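Heme utilization carrier protein (Escherichia coli O157:H7, PDB 2OVI) binds heme and probably serves as a carrier in the uptake and utilization of heme by the bacterium. Local coordinates at residues A[58-63]-A[133-138]; A[107-112]-A[120-125]; A[4-9]-A[23-28]; A[8-13]-A[34-39]. All coordinates share one frame; numbering follows the deposited sequence.

Interaction 1: A[58-63]-A[133-138]; sequences GNVTTL and LKIFLG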
loop_
_atom_site.group_PDB
_atom_site.type_symbol
_atom_site.label_atom_id
_atom_site.label_comp_id
_atom_site.label_asym_id
_atom_site.label_seq_id
_atom_site.Cartn_x
_atom_site.Cartn_y
_atom_site.Cartn_z
ATOM N N GLY A 58 16.209 -12.677 -0.390
ATOM C CA GLY A 58 15.885 -12.663 -1.805
ATOM C C GLY A 58 14.489 -12.111 -2.054
ATOM O O GLY A 58 13.963 -11.316 -1.269
ATOM N N ASN A 59 13.880 -12.506 -3.148
ATOM C CA ASN A 59 12.575 -11.984 -3.452
ATOM C C ASN A 59 11.457 -12.496 -2.579
ATOM O O ASN A 59 11.391 -13.717 -2.271
ATOM C CB ASN A 59 12.245 -12.226 -4.914
ATOM C CG ASN A 59 13.121 -11.409 -5.835
ATOM O OD1 ASN A 59 14.348 -11.404 -5.701
ATOM N ND2 ASN A 59 12.498 -10.706 -6.773
ATOM N N VAL A 60 10.627 -11.525 -2.157
ATOM C CA VAL A 60 9.452 -11.742 -1.347
ATOM C C VAL A 60 8.385 -10.763 -1.799
ATOM O O VAL A 60 8.621 -9.862 -2.620
ATOM C CB VAL A 60 9.745 -11.563 0.196
ATOM C CG1 VAL A 60 10.846 -12.583 0.640
ATOM C CG2 VAL A 60 10.241 -10.195 0.512
ATOM N N THR A 61 7.201 -10.940 -1.268
ATOM C CA THR A 61 6.119 -10.054 -1.591
ATOM C C THR A 61 5.670 -9.286 -0.341
ATOM O O THR A 61 5.263 -9.860 0.671
ATOM C CB THR A 61 4.944 -10.830 -2.172
ATOM O OG1 THR A 61 5.416 -11.441 -3.372
ATOM C CG2 THR A 61 3.750 -9.894 -2.464
ATOM N N THR A 62 5.759 -7.966 -0.438
ATOM C CA THR A 62 5.367 -7.105 0.642
ATOM C C THR A 62 3.981 -6.583 0.297
ATOM O O THR A 62 3.726 -6.091 -0.824
ATOM C CB THR A 62 6.409 -5.986 0.816
ATOM O OG1 THR A 62 7.674 -6.585 1.079
ATOM C CG2 THR A 62 6.021 -5.089 2.020
ATOM N N LEU A 63 3.084 -6.646 1.268
ATOM C CA LEU A 63 1.725 -6.268 1.007
ATOM C C LEU A 63 1.156 -5.340 2.052
ATOM O O LEU A 63 1.420 -5.526 3.245
ATOM C CB LEU A 63 0.875 -7.552 0.958
ATOM C CG LEU A 63 -0.622 -7.512 0.682
ATOM C CD1 LEU A 63 -1.020 -8.866 0.141
ATOM C CD2 LEU A 63 -1.440 -7.168 1.935
ATOM N N LEU A 133 1.461 -4.366 8.095
ATOM C CA LEU A 133 2.130 -4.798 6.851
ATOM C C LEU A 133 2.242 -6.319 6.873
ATOM O O LEU A 133 2.220 -6.924 7.945
ATOM C CB LEU A 133 3.582 -4.218 6.870
ATOM C CG LEU A 133 4.415 -4.284 5.583
ATOM C CD1 LEU A 133 3.733 -3.373 4.565
ATOM C CD2 LEU A 133 5.883 -3.840 5.828
ATOM N N LYS A 134 2.375 -6.937 5.700
ATOM C CA LYS A 134 2.568 -8.360 5.632
ATOM C C LYS A 134 3.669 -8.670 4.624
ATOM O O LYS A 134 3.832 -7.948 3.622
ATOM C CB LYS A 134 1.309 -9.081 5.143
ATOM C CG LYS A 134 0.109 -8.963 6.023
ATOM C CD LYS A 134 -1.020 -9.871 5.480
ATOM C CE LYS A 134 -2.341 -9.451 6.123
ATOM N NZ LYS A 134 -3.432 -10.435 5.890
ATOM N N ILE A 135 4.436 -9.724 4.882
ATOM C CA ILE A 135 5.448 -10.146 3.905
ATOM C C ILE A 135 5.179 -11.670 3.708
ATOM O O ILE A 135 5.067 -12.446 4.703
ATOM C CB ILE A 135 6.860 -10.034 4.385
ATOM C CG1 ILE A 135 7.258 -8.595 4.790
ATOM C CG2 ILE A 135 7.783 -10.611 3.269
ATOM C CD1 ILE A 135 7.254 -7.634 3.696
ATOM N N PHE A 136 5.110 -12.076 2.448
ATOM C CA PHE A 136 4.846 -13.485 2.033
ATOM C C PHE A 136 6.077 -14.023 1.340
ATOM O O PHE A 136 6.710 -13.325 0.546
ATOM C CB PHE A 136 3.676 -13.574 1.034
ATOM C CG PHE A 136 2.348 -13.336 1.665
ATOM C CD1 PHE A 136 1.849 -12.043 1.801
ATOM C CD2 PHE A 136 1.607 -14.397 2.167
ATOM C CE1 PHE A 136 0.637 -11.807 2.423
ATOM C CE2 PHE A 136 0.380 -14.179 2.806
ATOM C CZ PHE A 136 -0.110 -12.875 2.931
ATOM N N LEU A 137 6.414 -15.271 1.645
ATOM C CA LEU A 137 7.597 -15.917 1.076
ATOM C C LEU A 137 7.390 -15.963 -0.387
ATOM O O LEU A 137 6.259 -16.062 -0.827
ATOM C CB LEU A 137 7.780 -17.319 1.642
ATOM C CG LEU A 137 8.977 -17.257 2.601
ATOM C CD1 LEU A 137 8.710 -16.164 3.607
ATOM C CD2 LEU A 137 9.229 -18.645 3.322
ATOM N N GLY A 138 8.495 -15.829 -1.117
ATOM C CA GLY A 138 8.457 -15.850 -2.558
ATOM C C GLY A 138 8.149 -17.232 -3.114
ATOM O O GLY A 138 8.474 -18.268 -2.495
#
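Thr61 O is gripped by two groups of the facing strand. Phe136 N donates to it at 2.8 Å, lying in the carbonyl plane, and the CA-H of Ile135 adds a weaker approach, Ile135 CA standing 3.3 Å from Thr61 O. Phe136 O answers with an almost straight bond from Thr61 N (3.0 Å, 176° at the hydrogen), which closes one hydrogen-bonded pair of an antiparallel ladder. Two residues on, Leu63 and Lys134 form the next such pair, Leu63 N giving its hydrogen to Lys134 O at 2.8 Å from a position tilted out of the carbonyl plane.

The beta-branched Val60, Thr61, Thr62 and Ile135 and the aromatic Phe136 are residue types with high strand propensity. On the face shared by Thr61, Leu63, Lys134 and Phe136, the Leu63 CD1 methyl reaches Phe136 CE1 at 4.1 Å, oblique to the ring. With CG opposite its own backbone N (chi1 -179°), Leu63 sends CD1 toward that ring. Thr62 and Ile135 share the other face. Beside them Val60 CG2 packs on Ile135 CG2 at 3.7 Å, and the end of Leu133 comes in, CD1 3.8 Å from the Thr62 CG2 methyl. Gly138 has no side chain, so its CA can come within 3.6 Å of Asn59 O where the ladder ends.

Strand 131-137 is flanked by 59-65 and by 117-125 in the six-stranded sheet. Lys134 carries its ammonium to a salt bridge with Glu19, Thr61 OG1 bonds to Ser74 OG in strand 69-74, and Leu133 touches Leu71 of the second subunit, while Val60 packs against helix 147-160.

Interaction 2: A[107-112]-A[120-125]; sequences IALIER and ASILFF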
loop_
_atom_site.group_PDB
_atom_site.type_symbol
_atom_site.label_atom_id
_atom_site.label_comp_id
_atom_site.label_asym_id
_atom_site.label_seq_id
_atom_site.Cartn_x
_atom_site.Cartn_y
_atom_site.Cartn_z
ATOM N N ILE A 107 4.684 -9.432 16.221
ATOM C CA ILE A 107 5.067 -9.936 14.933
ATOM C C ILE A 107 4.742 -11.414 14.915
ATOM O O ILE A 107 5.019 -12.116 15.891
ATOM C CB ILE A 107 6.570 -9.733 14.677
ATOM C CG1 ILE A 107 6.862 -8.220 14.642
ATOM C CG2 ILE A 107 6.963 -10.370 13.318
ATOM C CD1 ILE A 107 8.343 -7.853 14.686
ATOM N N ALA A 108 4.146 -11.890 13.825
ATOM C CA ALA A 108 3.808 -13.327 13.765
ATOM C C ALA A 108 4.351 -13.992 12.499
ATOM O O ALA A 108 4.394 -13.366 11.404
ATOM C CB ALA A 108 2.215 -13.593 13.879
ATOM N N LEU A 109 4.786 -15.250 12.659
ATOM C CA LEU A 109 5.206 -16.029 11.499
ATOM C C LEU A 109 4.190 -17.131 11.410
ATOM O O LEU A 109 3.948 -17.828 12.385
ATOM C CB LEU A 109 6.611 -16.610 11.641
ATOM C CG LEU A 109 7.733 -15.638 11.243
ATOM C CD1 LEU A 109 7.829 -14.605 12.343
ATOM C CD2 LEU A 109 9.107 -16.369 11.007
ATOM N N ILE A 110 3.538 -17.273 10.269
ATOM C CA ILE A 110 2.555 -18.327 10.172
ATOM C C ILE A 110 2.668 -19.094 8.861
ATOM O O ILE A 110 3.186 -18.584 7.851
ATOM C CB ILE A 110 1.124 -17.812 10.226
ATOM C CG1 ILE A 110 0.894 -16.876 9.054
ATOM C CG2 ILE A 110 0.818 -17.235 11.615
ATOM C CD1 ILE A 110 -0.597 -16.521 8.822
ATOM N N GLU A 111 2.122 -20.309 8.893
ATOM C CA GLU A 111 2.074 -21.177 7.718
ATOM C C GLU A 111 0.676 -21.842 7.665
ATOM O O GLU A 111 0.150 -22.298 8.672
ATOM C CB GLU A 111 3.180 -22.258 7.812
ATOM C CG GLU A 111 4.535 -21.741 7.670
ATOM C CD GLU A 111 5.569 -22.746 8.113
ATOM O OE1 GLU A 111 5.880 -22.774 9.325
ATOM O OE2 GLU A 111 6.076 -23.503 7.255
ATOM N N ARG A 112 0.083 -21.887 6.486
ATOM C CA ARG A 112 -1.234 -22.486 6.330
ATOM C C ARG A 112 -1.478 -22.680 4.835
ATOM O O ARG A 112 -0.818 -22.071 3.992
ATOM C CB ARG A 112 -2.332 -21.556 6.909
ATOM C CG ARG A 112 -2.402 -20.175 6.198
ATOM C CD ARG A 112 -3.381 -19.197 6.879
ATOM N NE ARG A 112 -4.589 -18.947 6.093
ATOM C CZ ARG A 112 -5.743 -19.546 6.301
ATOM N NH1 ARG A 112 -6.759 -19.255 5.525
ATOM N NH2 ARG A 112 -5.888 -20.421 7.293
ATOM N N ALA A 120 3.321 -19.031 3.486
ATOM C CA ALA A 120 4.099 -18.682 4.652
ATOM C C ALA A 120 4.196 -17.160 4.653
ATOM O O ALA A 120 4.625 -16.517 3.661
ATOM C CB ALA A 120 5.538 -19.310 4.606
ATOM N N SER A 121 3.834 -16.571 5.777
ATOM C CA SER A 121 3.934 -15.116 5.817
ATOM C C SER A 121 4.375 -14.570 7.183
ATOM O O SER A 121 4.358 -15.246 8.214
ATOM C CB SER A 121 2.590 -14.528 5.395
ATOM O OG SER A 121 1.584 -15.011 6.264
ATOM N N ILE A 122 4.768 -13.317 7.174
ATOM C CA ILE A 122 5.191 -12.629 8.365
ATOM C C ILE A 122 4.229 -11.453 8.479
ATOM O O ILE A 122 4.068 -10.662 7.525
ATOM C CB ILE A 122 6.645 -12.091 8.235
ATOM C CG1 ILE A 122 7.671 -13.244 8.178
ATOM C CG2 ILE A 122 6.981 -11.194 9.437
ATOM C CD1 ILE A 122 8.221 -13.497 6.800
ATOM N N LEU A 123 3.592 -11.343 9.637
ATOM C CA LEU A 123 2.623 -10.253 9.882
ATOM C C LEU A 123 3.121 -9.326 10.958
ATOM O O LEU A 123 3.540 -9.775 12.005
ATOM C CB LEU A 123 1.242 -10.775 10.276
ATOM C CG LEU A 123 0.424 -11.369 9.118
ATOM C CD1 LEU A 123 0.994 -12.700 8.776
ATOM C CD2 LEU A 123 -1.038 -11.568 9.496
ATOM N N PHE A 124 3.101 -8.021 10.660
ATOM C CA PHE A 124 3.530 -6.976 11.625
ATOM C C PHE A 124 2.222 -6.323 12.110
ATOM O O PHE A 124 1.467 -5.704 11.311
ATOM C CB PHE A 124 4.376 -5.933 10.940
ATOM C CG PHE A 124 5.679 -6.473 10.413
ATOM C CD1 PHE A 124 5.735 -7.076 9.150
ATOM C CD2 PHE A 124 6.833 -6.371 11.187
ATOM C CE1 PHE A 124 6.997 -7.596 8.655
ATOM C CE2 PHE A 124 8.072 -6.877 10.738
ATOM C CZ PHE A 124 8.152 -7.490 9.462
ATOM N N PHE A 125 1.968 -6.428 13.414
ATOM C CA PHE A 125 0.687 -5.908 13.957
ATOM C C PHE A 125 0.794 -4.599 14.743
ATOM O O PHE A 125 1.788 -4.371 15.413
ATOM C CB PHE A 125 0.066 -6.933 14.939
ATOM C CG PHE A 125 -0.401 -8.206 14.279
ATOM C CD1 PHE A 125 0.478 -9.297 14.089
ATOM C CD2 PHE A 125 -1.737 -8.359 13.917
ATOM C CE1 PHE A 125 0.026 -10.500 13.550
ATOM C CE2 PHE A 125 -2.183 -9.560 13.387
ATOM C CZ PHE A 125 -1.285 -10.642 13.195
#
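Segments 107-112 and 120-125 run antiparallel as the two arms of a beta hairpin, their axes 4.7 Å apart at closest and their directions at 161°. Ala108 with Leu123 and Ile110 with Ser121 are the hydrogen-bonded pairs; the shortest of the four bonds runs from Leu123 N to Ala108 O at 2.8 Å. Between them, Leu109 with Ile122 is a non-hydrogen-bonded pair.

On the face of Ile107, Leu109 and Ile122, branched side chains lie abreast: Leu109 CG meets Ile122 CG1 at 3.9 Å, and Ile107 CG2 meets Ile122 CG2 at 4.0 Å. Ile107 CG1 also lies 3.9 Å from Phe124 CD2, oblique to the ring. On the opposite face, the small Ala108 lets an aromatic ring close in, its CB sitting at the edge of Phe125, 3.8 Å from CE1. Ile110 places CG1 between its backbone N and carbonyl carbon (chi1 61°), which brings CG1 to 3.4 Å from Ser121 OG, and its CD1 lies 4.1 Å from Leu123 CD1.

Helix 147-160 covers Leu109, and helix 29-34 covers Ala108 and Phe125. Chemically, then, polar bonding across the hairpin belongs to the main chain and apolar packing to the side chains, as befits buried strands; Glu111, at the margin, turns its carboxylate to His154.

Interaction 3: A[4-9]-A[23-28]; sequences VSLQEF and EQYNTT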
loop_
_atom_site.group_PDB
_atom_site.type_symbol
_atom_site.label_atom_id
_atom_site.label_comp_id
_atom_site.label_asym_id
_atom_site.label_seq_id
_atom_site.Cartn_x
_atom_site.Cartn_y
_atom_site.Cartn_z
ATOM N N VAL A 4 -18.867 -23.858 17.857
ATOM C CA VAL A 4 -17.440 -24.151 17.482
ATOM C C VAL A 4 -16.534 -22.993 17.855
ATOM O O VAL A 4 -16.760 -21.851 17.436
ATOM C CB VAL A 4 -17.298 -24.412 15.974
ATOM C CG1 VAL A 4 -15.845 -24.725 15.620
ATOM C CG2 VAL A 4 -18.205 -25.555 15.559
ATOM N N SER A 5 -15.502 -23.271 18.647
ATOM C CA SER A 5 -14.578 -22.222 19.069
ATOM C C SER A 5 -13.545 -21.865 17.973
ATOM O O SER A 5 -13.228 -22.700 17.128
ATOM C CB SER A 5 -13.850 -22.649 20.356
ATOM O OG SER A 5 -12.827 -23.611 20.111
ATOM N N LEU A 6 -13.049 -20.621 17.997
ATOM C CA LEU A 6 -12.034 -20.149 17.060
ATOM C C LEU A 6 -10.889 -21.181 16.953
ATOM O O LEU A 6 -10.551 -21.635 15.846
ATOM C CB LEU A 6 -11.431 -18.831 17.550
ATOM C CG LEU A 6 -11.050 -17.709 16.569
ATOM C CD1 LEU A 6 -9.898 -16.879 17.177
ATOM C CD2 LEU A 6 -10.692 -18.243 15.191
ATOM N N GLN A 7 -10.301 -21.575 18.089
ATOM C CA GLN A 7 -9.182 -22.526 18.005
ATOM C C GLN A 7 -9.627 -23.858 17.386
ATOM O O GLN A 7 -8.906 -24.471 16.609
ATOM C CB GLN A 7 -8.518 -22.742 19.383
ATOM C CG GLN A 7 -9.083 -23.868 20.260
ATOM C CD GLN A 7 -8.393 -25.221 20.033
ATOM O OE1 GLN A 7 -8.517 -25.821 18.964
ATOM N NE2 GLN A 7 -7.664 -25.700 21.047
ATOM N N GLU A 8 -10.837 -24.290 17.708
ATOM C CA GLU A 8 -11.337 -25.529 17.144
ATOM C C GLU A 8 -11.609 -25.297 15.660
ATOM O O GLU A 8 -11.296 -26.138 14.824
ATOM C CB GLU A 8 -12.614 -25.940 17.878
ATOM C CG GLU A 8 -12.957 -27.406 17.724
ATOM C CD GLU A 8 -11.811 -28.334 18.129
ATOM O OE1 GLU A 8 -11.348 -28.254 19.290
ATOM O OE2 GLU A 8 -11.381 -29.145 17.276
ATOM N N PHE A 9 -12.183 -24.136 15.331
ATOM C CA PHE A 9 -12.460 -23.819 13.928
ATOM C C PHE A 9 -11.152 -23.862 13.128
ATOM O O PHE A 9 -11.050 -24.500 12.072
ATOM C CB PHE A 9 -13.099 -22.440 13.808
ATOM C CG PHE A 9 -13.382 -22.040 12.389
ATOM C CD1 PHE A 9 -14.091 -22.900 11.541
ATOM C CD2 PHE A 9 -12.911 -20.827 11.877
ATOM C CE1 PHE A 9 -14.326 -22.572 10.196
ATOM C CE2 PHE A 9 -13.139 -20.476 10.521
ATOM C CZ PHE A 9 -13.850 -21.354 9.674
ATOM N N GLU A 23 -13.491 -11.321 11.565
ATOM C CA GLU A 23 -14.810 -10.687 11.707
ATOM C C GLU A 23 -15.868 -11.730 12.094
ATOM O O GLU A 23 -16.682 -11.477 12.970
ATOM C CB GLU A 23 -15.222 -9.979 10.419
ATOM C CG GLU A 23 -15.392 -10.896 9.260
ATOM C CD GLU A 23 -16.103 -10.224 8.082
ATOM O OE1 GLU A 23 -16.551 -10.944 7.148
ATOM O OE2 GLU A 23 -16.201 -8.981 8.106
ATOM N N GLN A 24 -15.821 -12.907 11.474
ATOM C CA GLN A 24 -16.790 -13.950 11.780
ATOM C C GLN A 24 -16.804 -14.246 13.267
ATOM O O GLN A 24 -17.868 -14.472 13.855
ATOM C CB GLN A 24 -16.488 -15.238 10.984
ATOM C CG GLN A 24 -16.865 -15.150 9.481
ATOM C CD GLN A 24 -18.282 -14.564 9.261
ATOM O OE1 GLN A 24 -19.297 -15.141 9.709
ATOM N NE2 GLN A 24 -18.351 -13.411 8.578
ATOM N N TYR A 25 -15.630 -14.250 13.890
ATOM C CA TYR A 25 -15.568 -14.520 15.324
ATOM C C TYR A 25 -15.556 -13.241 16.143
ATOM O O TYR A 25 -15.259 -13.282 17.338
ATOM C CB TYR A 25 -14.343 -15.366 15.679
ATOM C CG TYR A 25 -14.591 -16.835 15.527
ATOM C CD1 TYR A 25 -15.079 -17.608 16.591
ATOM C CD2 TYR A 25 -14.430 -17.440 14.287
ATOM C CE1 TYR A 25 -15.399 -18.946 16.407
ATOM C CE2 TYR A 25 -14.747 -18.763 14.093
ATOM C CZ TYR A 25 -15.231 -19.517 15.144
ATOM O OH TYR A 25 -15.522 -20.836 14.911
ATOM N N ASN A 26 -15.865 -12.119 15.510
ATOM C CA ASN A 26 -15.907 -10.833 16.224
ATOM C C ASN A 26 -14.592 -10.582 16.981
ATOM O O ASN A 26 -14.614 -10.169 18.143
ATOM C CB ASN A 26 -17.064 -10.836 17.258
ATOM C CG ASN A 26 -17.322 -9.461 17.836
ATOM O OD1 ASN A 26 -17.695 -9.311 19.025
ATOM N ND2 ASN A 26 -17.127 -8.423 17.002
ATOM N N THR A 27 -13.444 -10.866 16.364
ATOM C CA THR A 27 -12.186 -10.648 17.074
ATOM C C THR A 27 -11.158 -9.994 16.142
ATOM O O THR A 27 -11.528 -9.493 15.073
ATOM C CB THR A 27 -11.654 -11.981 17.676
ATOM O OG1 THR A 27 -10.551 -11.702 18.527
ATOM C CG2 THR A 27 -11.191 -12.999 16.544
ATOM N N THR A 28 -9.887 -9.958 16.544
ATOM C CA THR A 28 -8.875 -9.316 15.724
ATOM C C THR A 28 -8.078 -10.348 14.892
ATOM O O THR A 28 -8.091 -11.537 15.191
ATOM C CB THR A 28 -7.831 -8.579 16.625
ATOM O OG1 THR A 28 -7.147 -9.563 17.414
ATOM C CG2 THR A 28 -8.499 -7.603 17.545
#
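Tyr25 reaches across to the N-terminal turn and meets Leu6 from its first side-chain atom onward, its CB lying 4.1 Å from Leu6 CG. At the root of the ring, Tyr25 CG is 3.8 Å from that same Leu6 CG, which stands over the ring face, 22° off the normal, in a CH-pi contact. A chi1 of -86° swings the ring toward the N-terminal segment, and a chi2 of -90° turns its face to Leu6. The two ring flanks then diverge in their neighbours. On one, Tyr25 CE1 comes to 3.3 Å from Leu6 N; on the other, Tyr25 CD2 lies 3.9 Å from Leu6 CD2, and Tyr25 CE2 packs 3.5 Å from Phe9 CD2, the two aromatic rings meeting obliquely.

What the tyrosine spans is a pair of helix ends. Ser5 is the N-cap of helix 6-9, its OG accepting from Glu8 N, while Tyr25 follows the last residue of helix 18-24. That helix ends in a Schellman motif with Asn26 as the C-prime residue; asparagine readily takes the positive phi needed there.

At the tip, Tyr25 OH donates to Val4 O over 3.0 Å, approaching from above the carbonyl plane. Tyr25 OH also lies 3.1 Å from Phe9 CB, so the hydroxyl is wedged between a polar acceptor and an apolar side chain. Leu6, whose side chain also touches Val21, sends CD1 tip to tip with Thr27 CG2 at 4.1 Å.

Interaction 4: A[8-13]-A[34-39]; sequences EFLKTE and RNLPSS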
loop_
_atom_site.group_PDB
_atom_site.type_symbol
_atom_site.label_atom_id
_atom_site.label_comp_id
_atom_site.label_asym_id
_atom_site.label_seq_id
_atom_site.Cartn_x
_atom_site.Cartn_y
_atom_site.Cartn_z
ATOM N N GLU A 8 -10.837 -24.290 17.708
ATOM C CA GLU A 8 -11.337 -25.529 17.144
ATOM C C GLU A 8 -11.609 -25.297 15.660
ATOM O O GLU A 8 -11.296 -26.138 14.824
ATOM C CB GLU A 8 -12.614 -25.940 17.878
ATOM C CG GLU A 8 -12.957 -27.406 17.724
ATOM C CD GLU A 8 -11.811 -28.334 18.129
ATOM O OE1 GLU A 8 -11.348 -28.254 19.290
ATOM O OE2 GLU A 8 -11.381 -29.145 17.276
ATOM N N PHE A 9 -12.183 -24.136 15.331
ATOM C CA PHE A 9 -12.460 -23.819 13.928
ATOM C C PHE A 9 -11.152 -23.862 13.128
ATOM O O PHE A 9 -11.050 -24.500 12.072
ATOM C CB PHE A 9 -13.099 -22.440 13.808
ATOM C CG PHE A 9 -13.382 -22.040 12.389
ATOM C CD1 PHE A 9 -14.091 -22.900 11.541
ATOM C CD2 PHE A 9 -12.911 -20.827 11.877
ATOM C CE1 PHE A 9 -14.326 -22.572 10.196
ATOM C CE2 PHE A 9 -13.139 -20.476 10.521
ATOM C CZ PHE A 9 -13.850 -21.354 9.674
ATOM N N LEU A 10 -10.138 -23.166 13.644
ATOM C CA LEU A 10 -8.846 -23.172 12.988
ATOM C C LEU A 10 -8.455 -24.582 13.384
ATOM O O LEU A 10 -8.891 -25.051 14.432
ATOM C CB LEU A 10 -7.923 -22.119 13.625
ATOM C CG LEU A 10 -8.401 -20.672 13.343
ATOM C CD1 LEU A 10 -7.513 -19.664 14.131
ATOM C CD2 LEU A 10 -8.362 -20.372 11.829
ATOM N N LYS A 11 -7.663 -25.263 12.577
ATOM C CA LYS A 11 -7.275 -26.656 12.906
ATOM C C LYS A 11 -8.049 -27.535 11.948
ATOM O O LYS A 11 -7.603 -28.604 11.560
ATOM C CB LYS A 11 -7.613 -27.057 14.352
ATOM C CG LYS A 11 -7.100 -28.424 14.729
ATOM C CD LYS A 11 -7.455 -28.809 16.162
ATOM C CE LYS A 11 -6.422 -28.343 17.156
ATOM N NZ LYS A 11 -6.279 -26.881 17.093
ATOM N N THR A 12 -9.214 -27.044 11.567
ATOM C CA THR A 12 -10.037 -27.707 10.592
ATOM C C THR A 12 -9.497 -27.157 9.261
ATOM O O THR A 12 -9.933 -27.555 8.191
ATOM C CB THR A 12 -11.532 -27.332 10.801
ATOM O OG1 THR A 12 -12.360 -28.422 10.389
ATOM C CG2 THR A 12 -11.913 -26.125 10.001
ATOM N N GLU A 13 -8.524 -26.243 9.364
ATOM C CA GLU A 13 -7.879 -25.613 8.206
ATOM C C GLU A 13 -8.907 -24.959 7.311
ATOM O O GLU A 13 -9.050 -25.327 6.143
ATOM C CB GLU A 13 -7.082 -26.628 7.384
ATOM C CG GLU A 13 -6.040 -27.389 8.182
ATOM C CD GLU A 13 -5.229 -28.338 7.326
ATOM O OE1 GLU A 13 -5.832 -29.163 6.605
ATOM O OE2 GLU A 13 -3.987 -28.259 7.382
ATOM N N ARG A 34 -3.005 -16.106 16.493
ATOM C CA ARG A 34 -2.531 -16.646 17.763
ATOM C C ARG A 34 -3.112 -18.045 17.918
ATOM O O ARG A 34 -2.469 -18.918 18.488
ATOM C CB ARG A 34 -2.969 -15.723 18.890
ATOM C CG ARG A 34 -2.266 -15.849 20.203
ATOM C CD ARG A 34 -2.926 -14.930 21.273
ATOM N NE ARG A 34 -2.451 -13.545 21.259
ATOM C CZ ARG A 34 -1.236 -13.154 21.645
ATOM N NH1 ARG A 34 -0.888 -11.858 21.609
ATOM N NH2 ARG A 34 -0.346 -14.055 22.055
ATOM N N ASN A 35 -4.322 -18.263 17.408
ATOM C CA ASN A 35 -4.941 -19.567 17.456
ATOM C C ASN A 35 -4.683 -20.543 16.293
ATOM O O ASN A 35 -5.264 -21.645 16.294
ATOM C CB ASN A 35 -6.431 -19.423 17.638
ATOM C CG ASN A 35 -6.775 -19.002 19.034
ATOM O OD1 ASN A 35 -6.841 -17.803 19.348
ATOM N ND2 ASN A 35 -6.951 -19.992 19.912
ATOM N N LEU A 36 -3.854 -20.164 15.324
ATOM C CA LEU A 36 -3.533 -21.039 14.181
ATOM C C LEU A 36 -2.573 -22.132 14.606
ATOM O O LEU A 36 -1.616 -21.897 15.389
ATOM C CB LEU A 36 -2.816 -20.286 13.046
ATOM C CG LEU A 36 -3.468 -19.617 11.855
ATOM C CD1 LEU A 36 -2.281 -19.313 10.922
ATOM C CD2 LEU A 36 -4.514 -20.491 11.141
ATOM N N PRO A 37 -2.751 -23.341 14.060
ATOM C CA PRO A 37 -1.792 -24.359 14.525
ATOM C C PRO A 37 -0.373 -23.960 14.176
ATOM O O PRO A 37 -0.105 -23.433 13.086
ATOM C CB PRO A 37 -2.256 -25.661 13.817
ATOM C CG PRO A 37 -3.350 -25.262 12.838
ATOM C CD PRO A 37 -3.865 -23.894 13.265
ATOM N N SER A 38 0.536 -24.174 15.115
ATOM C CA SER A 38 1.962 -23.874 14.911
ATOM C C SER A 38 2.450 -22.416 14.644
ATOM O O SER A 38 3.629 -22.230 14.323
ATOM C CB SER A 38 2.503 -24.775 13.793
ATOM O OG SER A 38 2.367 -26.140 14.142
ATOM N N SER A 39 1.582 -21.411 14.762
ATOM C CA SER A 39 2.008 -20.024 14.534
ATOM C C SER A 39 3.020 -19.581 15.597
ATOM O O SER A 39 3.057 -20.119 16.711
ATOM C CB SER A 39 0.804 -19.053 14.608
ATOM O OG SER A 39 0.279 -19.038 15.943
#
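Asn35 starts the contact, its CB lying 3.7 Å from Leu10 CD1, and the two side chains cross at about a right angle. The backbone carbonyl of Asn35 takes part too, with Leu10 CB 3.8 Å from Asn35 O. Leu10 can lie against this main chain because its CG is turned opposite its own carbonyl carbon (chi1 -68°), which sends both methyls toward segment 34-39.

Leu36 comes next. Although its CB starts out pointing away, the end of the side chain comes nearer, and Leu36 CD2 meets Leu10 CD2 at 3.9 Å; Leu36 also touches Ile110 and Leu18, linking Leu10 to the apolar interior. Leu36 also opens a type II beta turn that runs to Ser39 and leads into strand 40-43. It faces a second type II turn, Phe9 to Thr12, which follows helix 6-9, and in each the third residue, Ser38 or Lys11, has positive phi.

Pro37, the second residue of its turn, has the fixed phi that suits this position. Its CD and CG meet the other turn, CD 4.1 Å from Lys11 N and CG 4.2 Å from Lys11 CA. Lys11 directs its ammonium back to Gln7 OE1. Ser39 closes the turn through Ser39 N to Leu36 O (3.3 Å), and its OG bonds to Val33 O at the end of helix 29-34.

Overall arrangement
Interactions 1 and 2 belong to one six-stranded sheet: strands 117-125 and 131-137 are neighbours in it, and the probable bond from Leu137 N to Ala120 O (3.0 Å) joins the two contacts, whose centres lie 10 Å apart. Interactions 3 and 4 share Glu8 and Phe9 and both involve the N-terminal helix 6-9, also with centres 10 Å apart. Interaction 4 reaches the sheet directly, Ile110 CG2 packing 3.5 Å from Ser39 CB, whereas interaction 3 stays about 6 Å from interaction 2 at the nearest atoms. Interaction 1 lies across the chain's centre from both N-terminal contacts. None of the four can be assigned to a heme site from this geometry.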